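Local structure of Pcza361.24 (3G2M) at residues T79-L89 with F145-I156. The protein probably catalyses the S-adenosyl-L-methionine-dependent N-methylation of glycopeptides in antibiotic biosynthesis. Numbering follows the deposited sequence.
Sequences TGPVSGPVLEL and FALDKRFGTVVI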
loop_
_atom_site.group_PDB
_atom_site.type_symbol
_atom_site.label_atom_id
_atom_site.label_comp_id
_atom_site.label_asym_id
_atom_site.label_seq_id
_atom_site.Cartn_x
_atom_site.Cartn_y
_atom_site.Cartn_z
ATOM N N THR A 79 15.070 -21.412 11.104
ATOM C CA THR A 79 14.467 -21.775 12.390
ATOM C C THR A 79 15.500 -22.350 13.349
ATOM O O THR A 79 15.569 -21.940 14.511
ATOM C CB THR A 79 13.330 -22.807 12.232
ATOM O OG1 THR A 79 13.757 -23.855 11.348
ATOM C CG2 THR A 79 12.065 -22.147 11.686
ATOM N N GLY A 80 16.300 -23.294 12.854
ATOM C CA GLY A 80 17.303 -23.979 13.666
ATOM C C GLY A 80 16.748 -25.277 14.225
ATOM O O GLY A 80 16.652 -26.262 13.489
ATOM N N PRO A 81 16.359 -25.274 15.524
ATOM C CA PRO A 81 15.813 -26.375 16.326
ATOM C C PRO A 81 15.353 -27.639 15.545
ATOM O O PRO A 81 16.233 -28.398 15.123
ATOM C CB PRO A 81 14.712 -25.674 17.134
ATOM C CG PRO A 81 15.175 -24.203 17.226
ATOM C CD PRO A 81 16.412 -24.057 16.352
ATOM N N VAL A 82 14.057 -27.936 15.376
ATOM C CA VAL A 82 12.907 -27.273 15.995
ATOM C C VAL A 82 12.404 -28.128 17.167
ATOM O O VAL A 82 12.161 -29.325 17.011
ATOM C CB VAL A 82 11.764 -27.042 14.959
ATOM C CG1 VAL A 82 10.467 -26.609 15.635
ATOM C CG2 VAL A 82 12.182 -26.012 13.917
ATOM N N SER A 83 12.274 -27.510 18.338
ATOM C CA SER A 83 11.743 -28.184 19.516
ATOM C C SER A 83 10.314 -27.707 19.786
ATOM O O SER A 83 10.101 -26.700 20.474
ATOM N N GLY A 84 9.340 -28.417 19.217
ATOM C CA GLY A 84 7.929 -28.104 19.426
ATOM C C GLY A 84 7.139 -27.806 18.158
ATOM O O GLY A 84 7.723 -27.614 17.089
ATOM N N PRO A 85 5.797 -27.790 18.273
ATOM C CA PRO A 85 4.856 -27.455 17.204
ATOM C C PRO A 85 5.074 -26.078 16.566
ATOM O O PRO A 85 5.489 -25.129 17.237
ATOM C CB PRO A 85 3.498 -27.501 17.911
ATOM C CG PRO A 85 3.711 -28.472 19.033
ATOM C CD PRO A 85 5.089 -28.156 19.515
ATOM N N VAL A 86 4.785 -25.999 15.270
ATOM C CA VAL A 86 4.903 -24.761 14.496
ATOM C C VAL A 86 3.508 -24.328 14.045
ATOM O O VAL A 86 2.721 -25.149 13.591
ATOM C CB VAL A 86 5.830 -24.957 13.260
ATOM C CG1 VAL A 86 5.926 -23.686 12.418
ATOM C CG2 VAL A 86 7.230 -25.412 13.696
ATOM N N LEU A 87 3.201 -23.040 14.183
ATOM C CA LEU A 87 1.965 -22.503 13.647
ATOM C C LEU A 87 2.220 -21.905 12.262
ATOM O O LEU A 87 3.027 -20.991 12.117
ATOM C CB LEU A 87 1.379 -21.454 14.602
ATOM C CG LEU A 87 0.113 -20.713 14.168
ATOM C CD1 LEU A 87 -1.069 -21.670 13.970
ATOM C CD2 LEU A 87 -0.218 -19.637 15.186
ATOM N N GLU A 88 1.559 -22.444 11.243
ATOM C CA GLU A 88 1.646 -21.871 9.898
ATOM C C GLU A 88 0.364 -21.110 9.564
ATOM O O GLU A 88 -0.718 -21.688 9.532
ATOM C CB GLU A 88 1.930 -22.939 8.839
ATOM C CG GLU A 88 2.120 -22.358 7.436
ATOM C CD GLU A 88 2.106 -23.398 6.334
ATOM O OE1 GLU A 88 2.140 -24.610 6.634
ATOM O OE2 GLU A 88 2.071 -22.996 5.152
ATOM N N LEU A 89 0.507 -19.809 9.318
ATOM C CA LEU A 89 -0.638 -18.938 9.045
ATOM C C LEU A 89 -0.948 -18.923 7.565
ATOM O O LEU A 89 -0.034 -18.838 6.733
ATOM C CB LEU A 89 -0.376 -17.505 9.533
ATOM C CG LEU A 89 0.067 -17.351 10.987
ATOM C CD1 LEU A 89 0.545 -15.925 11.274
ATOM C CD2 LEU A 89 -1.041 -17.758 11.961
ATOM N N PHE A 145 -6.769 -13.956 14.763
ATOM C CA PHE A 145 -6.995 -15.335 15.210
ATOM C C PHE A 145 -6.682 -15.478 16.693
ATOM O O PHE A 145 -5.970 -14.656 17.277
ATOM C CB PHE A 145 -6.175 -16.338 14.375
ATOM C CG PHE A 145 -4.681 -16.144 14.475
ATOM C CD1 PHE A 145 -3.929 -16.892 15.381
ATOM C CD2 PHE A 145 -4.026 -15.215 13.670
ATOM C CE1 PHE A 145 -2.560 -16.715 15.485
ATOM C CE2 PHE A 145 -2.652 -15.038 13.765
ATOM C CZ PHE A 145 -1.919 -15.779 14.682
ATOM N N ALA A 146 -7.211 -16.543 17.290
ATOM C CA ALA A 146 -7.034 -16.806 18.702
ATOM C C ALA A 146 -7.179 -18.301 18.929
ATOM O O ALA A 146 -8.230 -18.875 18.649
ATOM C CB ALA A 146 -8.068 -16.039 19.510
ATOM N N LEU A 147 -6.111 -18.918 19.417
ATOM C CA LEU A 147 -6.091 -20.345 19.711
ATOM C C LEU A 147 -5.805 -20.574 21.178
ATOM O O LEU A 147 -5.255 -19.702 21.850
ATOM C CB LEU A 147 -5.015 -21.051 18.874
ATOM C CG LEU A 147 -5.074 -20.816 17.364
ATOM C CD1 LEU A 147 -3.871 -21.417 16.671
ATOM C CD2 LEU A 147 -6.363 -21.378 16.804
ATOM N N ASP A 148 -6.171 -21.759 21.661
ATOM C CA ASP A 148 -5.873 -22.177 23.026
ATOM C C ASP A 148 -4.501 -22.871 23.066
ATOM O O ASP A 148 -4.332 -23.940 23.664
ATOM C CB ASP A 148 -6.986 -23.091 23.547
ATOM C CG ASP A 148 -6.874 -23.364 25.037
ATOM O OD1 ASP A 148 -6.258 -22.546 25.763
ATOM O OD2 ASP A 148 -7.395 -24.410 25.480
ATOM N N LYS A 149 -3.526 -22.247 22.411
ATOM C CA LYS A 149 -2.183 -22.792 22.285
ATOM C C LYS A 149 -1.195 -21.675 21.956
ATOM O O LYS A 149 -1.538 -20.721 21.257
ATOM C CB LYS A 149 -2.156 -23.864 21.187
ATOM C CG LYS A 149 -0.889 -24.715 21.150
ATOM C CD LYS A 149 -1.131 -26.033 20.423
ATOM C CE LYS A 149 0.164 -26.819 20.265
ATOM N NZ LYS A 149 -0.073 -28.193 19.728
ATOM N N ARG A 150 0.022 -21.792 22.479
ATOM C CA ARG A 150 1.135 -20.934 22.054
ATOM C C ARG A 150 2.212 -21.789 21.389
ATOM O O ARG A 150 2.216 -23.004 21.548
ATOM C CB ARG A 150 1.694 -20.109 23.218
ATOM C CG ARG A 150 0.749 -19.007 23.667
ATOM C CD ARG A 150 1.358 -18.082 24.718
ATOM N NE ARG A 150 0.300 -17.517 25.552
ATOM C CZ ARG A 150 -0.052 -16.234 25.593
ATOM N NH1 ARG A 150 0.582 -15.325 24.865
ATOM N NH2 ARG A 150 -1.041 -15.858 26.391
ATOM N N PHE A 151 3.102 -21.157 20.627
ATOM C CA PHE A 151 4.038 -21.889 19.771
ATOM C C PHE A 151 5.440 -21.309 19.852
ATOM O O PHE A 151 5.614 -20.108 20.057
ATOM C CB PHE A 151 3.569 -21.862 18.309
ATOM C CG PHE A 151 2.198 -22.438 18.088
ATOM C CD1 PHE A 151 2.048 -23.724 17.594
ATOM C CD2 PHE A 151 1.057 -21.683 18.349
ATOM C CE1 PHE A 151 0.785 -24.265 17.380
ATOM C CE2 PHE A 151 -0.206 -22.213 18.143
ATOM C CZ PHE A 151 -0.344 -23.506 17.652
ATOM N N GLY A 152 6.442 -22.167 19.685
ATOM C CA GLY A 152 7.832 -21.716 19.658
ATOM C C GLY A 152 8.204 -21.084 18.329
ATOM O O GLY A 152 9.166 -20.323 18.251
ATOM N N THR A 153 7.438 -21.411 17.287
ATOM C CA THR A 153 7.665 -20.930 15.922
ATOM C C THR A 153 6.330 -20.620 15.246
ATOM O O THR A 153 5.410 -21.436 15.272
ATOM C CB THR A 153 8.414 -21.986 15.062
ATOM O OG1 THR A 153 9.573 -22.449 15.763
ATOM C CG2 THR A 153 8.849 -21.397 13.717
ATOM N N VAL A 154 6.232 -19.429 14.655
ATOM C CA VAL A 154 5.091 -19.050 13.827
ATOM C C VAL A 154 5.613 -18.572 12.468
ATOM O O VAL A 154 6.525 -17.757 12.405
ATOM C CB VAL A 154 4.212 -17.948 14.497
ATOM C CG1 VAL A 154 3.062 -17.530 13.568
ATOM C CG2 VAL A 154 3.655 -18.423 15.840
ATOM N N VAL A 155 5.035 -19.088 11.386
ATOM C CA VAL A 155 5.507 -18.770 10.029
ATOM C C VAL A 155 4.394 -18.234 9.123
ATOM O O VAL A 155 3.225 -18.608 9.261
ATOM C CB VAL A 155 6.243 -19.978 9.335
ATOM C CG1 VAL A 155 7.466 -20.413 10.136
ATOM C CG2 VAL A 155 5.320 -21.156 9.125
ATOM N N ILE A 156 4.769 -17.340 8.207
ATOM C CA ILE A 156 3.843 -16.842 7.193
ATOM C C ILE A 156 4.582 -16.611 5.873
ATOM O O ILE A 156 5.715 -16.126 5.858
ATOM C CB ILE A 156 3.073 -15.562 7.671
ATOM C CG1 ILE A 156 1.889 -15.248 6.744
ATOM C CG2 ILE A 156 4.005 -14.347 7.825
ATOM C CD1 ILE A 156 0.950 -14.186 7.294
HETATM O O HOH W 1 8.430 -24.435 17.550
HETATM O O HOH W 2 6.061 -24.945 19.981
#
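Leu87 crosses the face of the Phe151 ring at about a right angle: its CB sits 3.6 Å from the centroid of the Phe151 ring and 8° off the ring normal, a CH-pi contact over the middle of one face. Because CG of Leu87 is anti to the backbone N (chi1 176°), the rest of the side chain continues past the ring; CD1 meets CD1 of Leu147 tip to tip at 3.9 Å, while CD2 approaches Phe145 obliquely. The Phe145 ring has a second neighbour, Leu89, whose CD2 comes over one face at 3.5 Å from CZ, and the other branch, CD1, packs on CG1 of Val154. On the opposite face of the sheet CG2 of Val86 packs 3.9 Å from CB of Thr153, and CG of Glu88 rests on CG2 of Val155, while its OE1 is hydrogen-bonded to Thr97 OG1.

Three backbone hydrogen bonds set this register. Leu87 N donates to Thr153 O and Leu87 O accepts from Val155 N, each at 2.9 Å; Leu89 N then gives to Val155 O at 3.0 Å in a nearly straight bond. Next to Gly152, where the chain turns a corner, two waters both donate to Pro85 O; one also bonds Thr153 OG1, the other accepts from Gly152 N.

Further out, Leu172 and Val176 of helix 166-179 pack on Leu89, and strand 107-111 flanks 86-89 on its other edge. Parallel strands 86-89 and 153-156, 20° apart, are neighbours at the centre of the Rossmann-like sheet of class I methyltransferases, and Ile156 leads to Ser157 of the S-adenosyl-L-methionine site.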